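Side-chain contacts in RegF protein (PDB 4HOJ), which binds glutathione as a homolog of the glutathione transferases and probably serves in the stringent starvation response: residues S15-F20 with R98-L103; R19-E24 with I67-I72; M151-L156 with L178-R183. All coordinates share one frame; numbering follows the deposited sequence. Where two conformers were deposited one is given.

Interactions 1 and 2 both start from helix 13-25, and their centres lie 11 Å apart. Interaction 1 joins that helix of the thioredoxin-like domain to helix 86-102 of the helical domain and lies closest to the ligand: the side chain of Glu100 is about 4 Å from the bound glutathione, between nearest atoms. Interaction 2 packs the next turn of helix 13-25 against helix 65-75 of the same domain. Interaction 3 lies within the helical domain, the side chain of Leu156 being about 13 Å from glutathione. Its helix 151-161 ties the three together: Arg17 NE lies 2.9 Å from Ala155 O, and Val21 CG2 packs 3.5 Å from Val154 CG1.

Interaction 1 of 3, residues S15-F20 with R98-L103; sequences SHRCRF and RMEKEL
Segments 15-20 and 98-103 stay far apart, their nearest CA atoms, those of Arg17 and Glu100, being 12.8 Å from each other, and two long side chains arriving from opposite directions close the distance. The Arg17 chain sets off beside its backbone N, CG anti to the carbonyl carbon (chi1 -63°), and then runs extended from CG to NE, which carries the guanidinium straight out from helix 13-25. Glu100 instead bends at chi2, swinging its carboxylate round to meet it. The grip is end-on and bidentate: NH1 of Arg17 gives a hydrogen bond of 2.8 Å to OE1 of Glu100, and NH2 of Arg17 one of 2.7 Å to OE2 of Glu100, both nearly straight. Both oxygens lie close to the guanidinium plane, yet the two flat groups are turned 39° from each other, and the bonds are therefore unequal in form. OE2 is met on its syn side, not far from the carboxylate plane, whereas OE1 is approached from above that plane. The rest of the guanidinium is also held: NE bonds to the Ala155 carbonyl, NH1 also reaches Ser65 OG, and Phe104 adds a cation-pi contact. Ser65 binds glutathione and Glu100 belongs to its pocket, so Arg17 stands as a second-shell residue behind both. The paired bonds fix the rotation of the Glu100 carboxylate beside the ligand, and the buried guanidinium of Arg17 is matched by a carboxylate across the boundary between the two domains.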
loop_
_atom_site.group_PDB
_atom_site.type_symbol
_atom_site.label_atom_id
_atom_site.label_comp_id
_atom_site.label_asym_id
_atom_site.label_seq_id
_atom_site.Cartn_x
_atom_site.Cartn_y
_atom_site.Cartn_z
ATOM N N SER A 15 -14.265 2.749 6.366
ATOM C CA SER A 15 -15.516 2.589 5.598
ATOM C C SER A 15 -16.019 3.935 5.035
ATOM O O SER A 15 -16.564 3.996 3.930
ATOM C CB SER A 15 -16.638 1.993 6.514
ATOM O OG SER A 15 -16.261 0.667 6.967
ATOM N N HIS A 16 -15.833 4.977 5.832
ATOM C CA HIS A 16 -16.231 6.318 5.447
ATOM C C HIS A 16 -15.517 6.719 4.133
ATOM O O HIS A 16 -16.129 7.291 3.220
ATOM C CB HIS A 16 -15.906 7.235 6.613
ATOM C CG HIS A 16 -16.454 8.615 6.489
ATOM N ND1 HIS A 16 -16.217 9.545 7.466
ATOM C CD2 HIS A 16 -17.147 9.248 5.491
ATOM C CE1 HIS A 16 -16.797 10.692 7.119
ATOM N NE2 HIS A 16 -17.360 10.544 5.916
ATOM N N ARG A 17 -14.235 6.332 3.983
ATOM C CA ARG A 17 -13.512 6.676 2.750
ATOM C C ARG A 17 -14.236 6.067 1.567
ATOM O O ARG A 17 -14.416 6.726 0.523
ATOM C CB ARG A 17 -12.074 6.094 2.720
ATOM C CG ARG A 17 -11.141 6.580 3.759
ATOM C CD ARG A 17 -9.836 5.779 3.642
ATOM N NE ARG A 17 -8.730 6.418 4.363
ATOM C CZ ARG A 17 -7.566 5.791 4.562
ATOM N NH1 ARG A 17 -7.414 4.478 4.289
ATOM N NH2 ARG A 17 -6.602 6.499 5.118
ATOM N N CYS A 18 -14.633 4.792 1.695
ATOM C CA CYS A 18 -15.256 4.087 0.563
ATOM C C CYS A 18 -16.650 4.628 0.280
ATOM O O CYS A 18 -17.024 4.808 -0.884
ATOM C CB CYS A 18 -15.316 2.594 0.857
ATOM S SG CYS A 18 -13.696 1.843 1.151
ATOM N N ARG A 19 -17.429 4.971 1.305
ATOM C CA ARG A 19 -18.723 5.612 1.115
ATOM C C ARG A 19 -18.559 6.928 0.381
ATOM O O ARG A 19 -19.331 7.225 -0.537
ATOM C CB ARG A 19 -19.452 5.753 2.478
ATOM C CG ARG A 19 -19.969 4.405 2.997
ATOM C CD ARG A 19 -20.708 4.613 4.319
ATOM N NE ARG A 19 -19.872 4.424 5.506
ATOM C CZ ARG A 19 -19.489 5.383 6.361
ATOM N NH1 ARG A 19 -18.919 5.037 7.541
ATOM N NH2 ARG A 19 -19.715 6.646 6.106
ATOM N N PHE A 20 -17.526 7.689 0.748
ATOM C CA PHE A 20 -17.282 8.965 0.081
ATOM C C PHE A 20 -17.023 8.747 -1.430
ATOM O O PHE A 20 -17.633 9.404 -2.280
ATOM C CB PHE A 20 -16.133 9.628 0.824
ATOM C CG PHE A 20 -15.847 11.065 0.431
ATOM C CD1 PHE A 20 -16.652 11.809 -0.418
ATOM C CD2 PHE A 20 -14.696 11.658 0.974
ATOM C CE1 PHE A 20 -16.315 13.155 -0.711
ATOM C CE2 PHE A 20 -14.350 12.968 0.703
ATOM C CZ PHE A 20 -15.153 13.731 -0.168
ATOM N N ARG A 98 2.360 7.239 2.870
ATOM C CA ARG A 98 2.829 7.891 4.080
ATOM C C ARG A 98 1.691 8.226 5.040
ATOM O O ARG A 98 1.901 8.148 6.255
ATOM C CB ARG A 98 3.629 9.127 3.731
ATOM C CG ARG A 98 4.974 8.693 3.071
ATOM C CD ARG A 98 6.041 9.749 3.054
ATOM N NE ARG A 98 6.259 10.290 4.381
ATOM C CZ ARG A 98 6.796 11.477 4.601
ATOM N NH1 ARG A 98 7.257 12.191 3.559
ATOM N NH2 ARG A 98 6.908 11.912 5.855
ATOM N N MET A 99 0.510 8.616 4.554
ATOM C CA MET A 99 -0.622 8.815 5.477
ATOM C C MET A 99 -0.995 7.526 6.174
ATOM O O MET A 99 -1.305 7.524 7.365
ATOM C CB MET A 99 -1.831 9.381 4.758
ATOM C CG MET A 99 -1.610 10.779 4.198
ATOM S SD MET A 99 -3.166 11.595 3.853
ATOM C CE MET A 99 -3.727 10.612 2.463
ATOM N N GLU A 100 -0.945 6.377 5.500
ATOM C CA GLU A 100 -1.284 5.124 6.136
ATOM C C GLU A 100 -0.323 4.813 7.209
ATOM O O GLU A 100 -0.692 4.327 8.290
ATOM C CB GLU A 100 -1.392 3.905 5.171
ATOM C CG GLU A 100 -2.680 3.679 4.330
ATOM C CD GLU A 100 -4.104 4.066 4.933
ATOM O OE1 GLU A 100 -5.043 3.242 5.123
ATOM O OE2 GLU A 100 -4.219 5.208 5.123
ATOM N N LYS A 101 0.969 5.067 6.960
ATOM C CA LYS A 101 2.010 4.661 7.907
ATOM C C LYS A 101 2.220 5.652 9.071
ATOM O O LYS A 101 2.700 5.258 10.123
ATOM C CB LYS A 101 3.334 4.506 7.134
ATOM C CG LYS A 101 4.559 4.210 7.978
ATOM C CD LYS A 101 5.706 3.711 7.108
ATOM C CE LYS A 101 6.942 3.520 7.950
ATOM N NZ LYS A 101 8.067 2.859 7.238
ATOM N N GLU A 102 1.861 6.919 8.848
ATOM C CA GLU A 102 2.203 7.991 9.812
ATOM C C GLU A 102 0.994 8.668 10.435
ATOM O O GLU A 102 1.151 9.403 11.434
ATOM C CB GLU A 102 3.058 9.058 9.113
ATOM C CG GLU A 102 4.323 8.493 8.506
ATOM C CD GLU A 102 5.035 9.472 7.604
ATOM O OE1 GLU A 102 4.728 10.673 7.645
ATOM O OE2 GLU A 102 5.886 9.006 6.813
ATOM N N LEU A 103 -0.190 8.490 9.876
ATOM C CA LEU A 103 -1.428 9.076 10.452
ATOM C C LEU A 103 -2.432 8.003 10.790
ATOM O O LEU A 103 -2.938 7.943 11.914
ATOM C CB LEU A 103 -2.055 10.073 9.484
ATOM C CG LEU A 103 -1.304 11.380 9.250
ATOM C CD1 LEU A 103 -2.024 12.153 8.152
ATOM C CD2 LEU A 103 -1.223 12.232 10.547
#

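Interaction 2 of 3, residues R19-E24 with I67-I72; sequences RFVLYE and IINEYI
Asn69 is the first residue of segment 67-72 to meet helix 13-25, and it does so at the closest backbone approach, where its CA lies 6.7 Å from that of Val21. The two segments run almost parallel, 9° apart in direction, with axes 10.0 Å from each other. CG of Asn69 stands anti to the carbonyl carbon (chi1 -74°), which sends the carboxamide across the gap toward Val21. There the CG2 methyl of Val21 presses on the middle of the amide, 3.5 Å from Asn69 CG and as near to ND2, while OD1 also faces Val21 CB. One turn on, Ile72 points both its branches at the partner helix. Its CG2 methyl touches Val21 CG1 at 3.6 Å, so each methyl of Val21 has a different neighbour. The longer branch of Ile72 ends in CD1, which packs 3.8 Å from Leu22 CD2 and almost as close to Leu22 CG, the two side chains crossing at about a right angle. Met151 and Val154 of helix 151-161 add further apolar cover over Val21. All four touching side chains are buried, and their attraction across the contact is by dispersion and the exclusion of water, with the Asn69 amide meeting a methyl group; the grip between these two helices of the thioredoxin-like domain therefore depends on shape and not on charge.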
loop_
_atom_site.group_PDB
_atom_site.type_symbol
_atom_site.label_atom_id
_atom_site.label_comp_id
_atom_site.label_asym_id
_atom_site.label_seq_id
_atom_site.Cartn_x
_atom_site.Cartn_y
_atom_site.Cartn_z
ATOM N N ARG A 19 -17.429 4.971 1.305
ATOM C CA ARG A 19 -18.723 5.612 1.115
ATOM C C ARG A 19 -18.559 6.928 0.381
ATOM O O ARG A 19 -19.331 7.225 -0.537
ATOM C CB ARG A 19 -19.452 5.753 2.478
ATOM C CG ARG A 19 -19.969 4.405 2.997
ATOM C CD ARG A 19 -20.708 4.613 4.319
ATOM N NE ARG A 19 -19.872 4.424 5.506
ATOM C CZ ARG A 19 -19.489 5.383 6.361
ATOM N NH1 ARG A 19 -18.919 5.037 7.541
ATOM N NH2 ARG A 19 -19.715 6.646 6.106
ATOM N N PHE A 20 -17.526 7.689 0.748
ATOM C CA PHE A 20 -17.282 8.965 0.081
ATOM C C PHE A 20 -17.023 8.747 -1.430
ATOM O O PHE A 20 -17.633 9.404 -2.280
ATOM C CB PHE A 20 -16.133 9.628 0.824
ATOM C CG PHE A 20 -15.847 11.065 0.431
ATOM C CD1 PHE A 20 -16.652 11.809 -0.418
ATOM C CD2 PHE A 20 -14.696 11.658 0.974
ATOM C CE1 PHE A 20 -16.315 13.155 -0.711
ATOM C CE2 PHE A 20 -14.350 12.968 0.703
ATOM C CZ PHE A 20 -15.153 13.731 -0.168
ATOM N N VAL A 21 -16.142 7.793 -1.778
ATOM C CA VAL A 21 -15.899 7.509 -3.181
ATOM C C VAL A 21 -17.163 7.082 -3.884
ATOM O O VAL A 21 -17.422 7.537 -5.003
ATOM C CB VAL A 21 -14.775 6.441 -3.391
ATOM C CG1 VAL A 21 -14.654 6.075 -4.892
ATOM C CG2 VAL A 21 -13.443 6.941 -2.905
ATOM N N LEU A 22 -17.948 6.198 -3.281
ATOM C CA LEU A 22 -19.138 5.685 -3.950
ATOM C C LEU A 22 -20.107 6.787 -4.273
ATOM O O LEU A 22 -20.645 6.833 -5.380
ATOM C CB LEU A 22 -19.770 4.552 -3.128
ATOM C CG LEU A 22 -18.955 3.257 -3.171
ATOM C CD1 LEU A 22 -19.375 2.367 -2.006
ATOM C CD2 LEU A 22 -19.149 2.555 -4.496
ATOM N N TYR A 23 -20.318 7.718 -3.341
ATOM C CA TYR A 23 -21.201 8.834 -3.634
ATOM C C TYR A 23 -20.615 9.844 -4.605
ATOM O O TYR A 23 -21.366 10.444 -5.379
ATOM C CB TYR A 23 -21.673 9.482 -2.335
ATOM C CG TYR A 23 -22.768 8.686 -1.639
ATOM C CD1 TYR A 23 -24.045 8.683 -2.168
ATOM C CD2 TYR A 23 -22.521 7.938 -0.500
ATOM C CE1 TYR A 23 -25.048 7.977 -1.557
ATOM C CE2 TYR A 23 -23.532 7.215 0.129
ATOM C CZ TYR A 23 -24.785 7.245 -0.432
ATOM O OH TYR A 23 -25.850 6.560 0.122
ATOM N N GLU A 24 -19.280 9.966 -4.647
ATOM C CA GLU A 24 -18.696 10.846 -5.671
ATOM C C GLU A 24 -18.928 10.265 -7.065
ATOM O O GLU A 24 -19.122 11.024 -7.997
ATOM C CB GLU A 24 -17.156 11.034 -5.456
ATOM C CG GLU A 24 -16.758 11.949 -4.290
ATOM C CD GLU A 24 -16.920 13.422 -4.626
ATOM O OE1 GLU A 24 -16.820 13.776 -5.837
ATOM O OE2 GLU A 24 -17.144 14.232 -3.730
ATOM N N ILE A 67 -7.427 0.212 -1.379
ATOM C CA ILE A 67 -7.409 -0.720 -2.533
ATOM C C ILE A 67 -8.835 -0.795 -3.119
ATOM O O ILE A 67 -9.033 -0.759 -4.341
ATOM C CB ILE A 67 -6.921 -2.108 -2.064
ATOM C CG1 ILE A 67 -5.445 -1.987 -1.725
ATOM C CG2 ILE A 67 -7.129 -3.137 -3.145
ATOM C CD1 ILE A 67 -4.844 -3.268 -1.317
ATOM N N ILE A 68 -9.870 -0.869 -2.264
ATOM C CA ILE A 68 -11.237 -0.817 -2.715
ATOM C C ILE A 68 -11.435 0.466 -3.521
ATOM O O ILE A 68 -12.027 0.456 -4.599
ATOM C CB ILE A 68 -12.152 -0.797 -1.467
ATOM C CG1 ILE A 68 -12.150 -2.198 -0.829
ATOM C CG2 ILE A 68 -13.595 -0.374 -1.884
ATOM C CD1 ILE A 68 -12.843 -2.211 0.616
ATOM N N ASN A 69 -10.886 1.568 -3.011
ATOM C CA ASN A 69 -11.132 2.856 -3.675
ATOM C C ASN A 69 -10.427 2.970 -5.006
ATOM O O ASN A 69 -10.987 3.537 -5.945
ATOM C CB ASN A 69 -10.754 3.987 -2.758
ATOM C CG ASN A 69 -11.766 4.167 -1.665
ATOM O OD1 ASN A 69 -12.825 3.544 -1.670
ATOM N ND2 ASN A 69 -11.428 5.033 -0.694
ATOM N N GLU A 70 -9.205 2.408 -5.123
ATOM C CA GLU A 70 -8.543 2.287 -6.441
ATOM C C GLU A 70 -9.388 1.543 -7.413
ATOM O O GLU A 70 -9.527 1.949 -8.567
ATOM C CB GLU A 70 -7.205 1.556 -6.346
ATOM C CG GLU A 70 -6.124 2.370 -5.683
ATOM C CD GLU A 70 -5.296 3.208 -6.628
ATOM O OE1 GLU A 70 -5.655 3.337 -7.826
ATOM O OE2 GLU A 70 -4.266 3.745 -6.152
ATOM N N TYR A 71 -9.920 0.413 -6.964
ATOM C CA TYR A 71 -10.792 -0.375 -7.818
ATOM C C TYR A 71 -11.981 0.454 -8.272
ATOM O O TYR A 71 -12.261 0.521 -9.464
ATOM C CB TYR A 71 -11.236 -1.676 -7.103
ATOM C CG TYR A 71 -12.281 -2.403 -7.879
ATOM C CD1 TYR A 71 -11.958 -3.121 -9.018
ATOM C CD2 TYR A 71 -13.599 -2.386 -7.462
ATOM C CE1 TYR A 71 -12.934 -3.804 -9.729
ATOM C CE2 TYR A 71 -14.595 -3.054 -8.174
ATOM C CZ TYR A 71 -14.261 -3.751 -9.298
ATOM O OH TYR A 71 -15.222 -4.443 -9.988
ATOM N N ILE A 72 -12.670 1.103 -7.341
ATOM C CA ILE A 72 -13.850 1.855 -7.715
ATOM C C ILE A 72 -13.483 2.930 -8.765
ATOM O O ILE A 72 -14.223 3.157 -9.726
ATOM C CB ILE A 72 -14.533 2.441 -6.489
ATOM C CG1 ILE A 72 -15.102 1.324 -5.636
ATOM C CG2 ILE A 72 -15.695 3.360 -6.957
ATOM C CD1 ILE A 72 -15.471 1.811 -4.236
#

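Interaction 3 of 3, residues M151-L156 with L178-R183; sequences MIDVAL and LKYAER. With CA (calcium ion), chain E.
Tyr180 and Asp153 make the polar link between segments 178-183 and 151-156, whose nearest CA atoms, those of Asp153 and Ala181, are 9.2 Å apart. The Tyr180 hydroxyl donates a hydrogen bond to Asp153 OD1, with a short OH to OD1 distance of 2.5 Å. It uses the anti lone pair of OD1, and this oxygen lies in the plane of the phenol ring, at its edge; carboxylate and ring are turned 46° from each other. The ring gets there because Tyr180 CG stands opposite its own backbone N (chi1 157°). A water bridges the two residues, donating to Tyr180 OH and to the Asp153 carbonyl oxygen at 2.8 Å each. The carboxylate is held on both oxygens, OD1 also receiving Ile144 N and OD2 Ser150 N. The apolar part is slight: Leu156 CD2 rests 4.4 Å from Tyr180 CE2. On another side of helix 175-185, Glu182 OE2 binds a calcium ion at 2.4 Å, with water 2 at 2.5 Å from the metal, while Glu182 OE1 pairs with Arg202. Asp153, three residues after Ser150 and accepting the Ser150 amide at OD2, is consistent with the capping box found at this helix start in glutathione transferases, here in the all-helical C-terminal domain of that fold.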
loop_
_atom_site.group_PDB
_atom_site.type_symbol
_atom_site.label_atom_id
_atom_site.label_comp_id
_atom_site.label_asym_id
_atom_site.label_seq_id
_atom_site.Cartn_x
_atom_site.Cartn_y
_atom_site.Cartn_z
ATOM N N MET A 151 -8.465 11.359 -5.007
ATOM C CA MET A 151 -8.599 10.240 -4.055
ATOM C C MET A 151 -7.754 10.467 -2.806
ATOM O O MET A 151 -8.019 9.934 -1.737
ATOM C CB MET A 151 -8.081 8.984 -4.750
ATOM C CG MET A 151 -8.346 7.813 -3.878
ATOM S SD MET A 151 -10.104 7.507 -3.952
ATOM C CE MET A 151 -10.170 6.608 -5.500
ATOM N N ILE A 152 -6.713 11.273 -2.937
ATOM C CA ILE A 152 -5.902 11.575 -1.781
ATOM C C ILE A 152 -6.672 12.388 -0.725
ATOM O O ILE A 152 -6.601 12.156 0.488
ATOM C CB ILE A 152 -4.512 12.183 -2.177
ATOM C CG1 ILE A 152 -3.866 11.506 -3.411
ATOM C CG2 ILE A 152 -3.589 12.116 -0.964
ATOM C CD1 ILE A 152 -3.915 10.042 -3.584
ATOM N N ASP A 153 -7.462 13.337 -1.211
ATOM C CA ASP A 153 -8.400 14.054 -0.342
ATOM C C ASP A 153 -9.445 13.126 0.286
ATOM O O ASP A 153 -9.764 13.199 1.473
ATOM C CB ASP A 153 -9.115 15.142 -1.138
ATOM C CG ASP A 153 -8.126 16.102 -1.808
ATOM O OD1 ASP A 153 -7.460 16.866 -1.071
ATOM O OD2 ASP A 153 -8.029 16.096 -3.033
ATOM N N VAL A 154 -9.923 12.198 -0.507
ATOM C CA VAL A 154 -10.886 11.231 -0.013
ATOM C C VAL A 154 -10.309 10.446 1.145
ATOM O O VAL A 154 -10.984 10.253 2.184
ATOM C CB VAL A 154 -11.302 10.253 -1.116
ATOM C CG1 VAL A 154 -12.076 9.052 -0.541
ATOM C CG2 VAL A 154 -12.128 10.983 -2.176
ATOM N N ALA A 155 -9.065 9.975 0.999
ATOM C CA ALA A 155 -8.478 9.086 2.026
ATOM C C ALA A 155 -8.299 9.843 3.376
ATOM O O ALA A 155 -8.456 9.255 4.436
ATOM C CB ALA A 155 -7.161 8.550 1.497
ATOM N N LEU A 156 -7.966 11.132 3.314
ATOM C CA LEU A 156 -7.721 11.887 4.521
ATOM C C LEU A 156 -9.008 12.409 5.177
ATOM O O LEU A 156 -9.047 12.582 6.387
ATOM C CB LEU A 156 -6.828 13.073 4.141
ATOM C CG LEU A 156 -6.486 14.036 5.294
ATOM C CD1 LEU A 156 -5.746 13.315 6.445
ATOM C CD2 LEU A 156 -5.614 15.179 4.745
ATOM N N LEU A 178 -7.496 23.477 8.306
ATOM C CA LEU A 178 -8.893 23.453 8.748
ATOM C C LEU A 178 -9.822 24.115 7.716
ATOM O O LEU A 178 -10.957 23.658 7.535
ATOM C CB LEU A 178 -9.036 24.148 10.109
ATOM C CG LEU A 178 -8.342 23.383 11.255
ATOM C CD1 LEU A 178 -8.521 24.148 12.556
ATOM C CD2 LEU A 178 -8.904 22.003 11.397
ATOM N N LYS A 179 -9.339 25.141 7.032
ATOM C CA LYS A 179 -10.134 25.782 5.982
ATOM C C LYS A 179 -10.311 24.797 4.824
ATOM O O LYS A 179 -11.421 24.640 4.289
ATOM C CB LYS A 179 -9.479 27.086 5.509
ATOM C CG LYS A 179 -10.168 27.688 4.269
ATOM C CD LYS A 179 -9.786 29.123 3.992
ATOM C CE LYS A 179 -10.367 29.571 2.654
ATOM N NZ LYS A 179 -10.407 31.045 2.548
ATOM N N TYR A 180 -9.221 24.134 4.443
ATOM C CA TYR A 180 -9.301 23.026 3.491
ATOM C C TYR A 180 -10.310 21.947 3.909
ATOM O O TYR A 180 -11.129 21.513 3.076
ATOM C CB TYR A 180 -7.897 22.409 3.242
ATOM C CG TYR A 180 -7.899 20.976 2.744
ATOM C CD1 TYR A 180 -7.993 20.674 1.374
ATOM C CD2 TYR A 180 -7.807 19.915 3.644
ATOM C CE1 TYR A 180 -7.983 19.375 0.929
ATOM C CE2 TYR A 180 -7.806 18.628 3.204
ATOM C CZ TYR A 180 -7.899 18.355 1.855
ATOM O OH TYR A 180 -7.889 17.045 1.434
ATOM N N ALA A 181 -10.268 21.520 5.168
ATOM C CA ALA A 181 -11.175 20.471 5.593
ATOM C C ALA A 181 -12.612 20.955 5.386
ATOM O O ALA A 181 -13.425 20.174 4.928
ATOM C CB ALA A 181 -10.950 20.125 7.030
ATOM N N GLU A 182 -12.934 22.192 5.752
ATOM C CA GLU A 182 -14.294 22.713 5.508
ATOM C C GLU A 182 -14.726 22.671 4.030
ATOM O O GLU A 182 -15.901 22.371 3.720
ATOM C CB GLU A 182 -14.476 24.119 6.096
ATOM C CG GLU A 182 -14.332 24.154 7.619
ATOM C CD GLU A 182 -15.180 23.114 8.358
ATOM O OE1 GLU A 182 -16.395 22.948 8.058
ATOM O OE2 GLU A 182 -14.614 22.445 9.252
ATOM N N ARG A 183 -13.811 22.930 3.110
ATOM C CA ARG A 183 -14.142 22.791 1.696
ATOM C C ARG A 183 -14.487 21.351 1.334
ATOM O O ARG A 183 -15.453 21.149 0.606
ATOM C CB ARG A 183 -13.019 23.320 0.818
ATOM C CG ARG A 183 -13.104 24.836 0.657
ATOM C CD ARG A 183 -12.257 25.327 -0.511
ATOM N NE ARG A 183 -10.956 24.661 -0.513
ATOM C CZ ARG A 183 -9.909 25.089 0.177
ATOM N NH1 ARG A 183 -9.992 26.197 0.911
ATOM N NH2 ARG A 183 -8.774 24.433 0.123
HETATM CA CA CA E . -12.302 22.419 9.843
HETATM O O HOH W 1 -9.486 15.482 3.154
HETATM O O HOH W 2 -12.502 21.117 11.917
#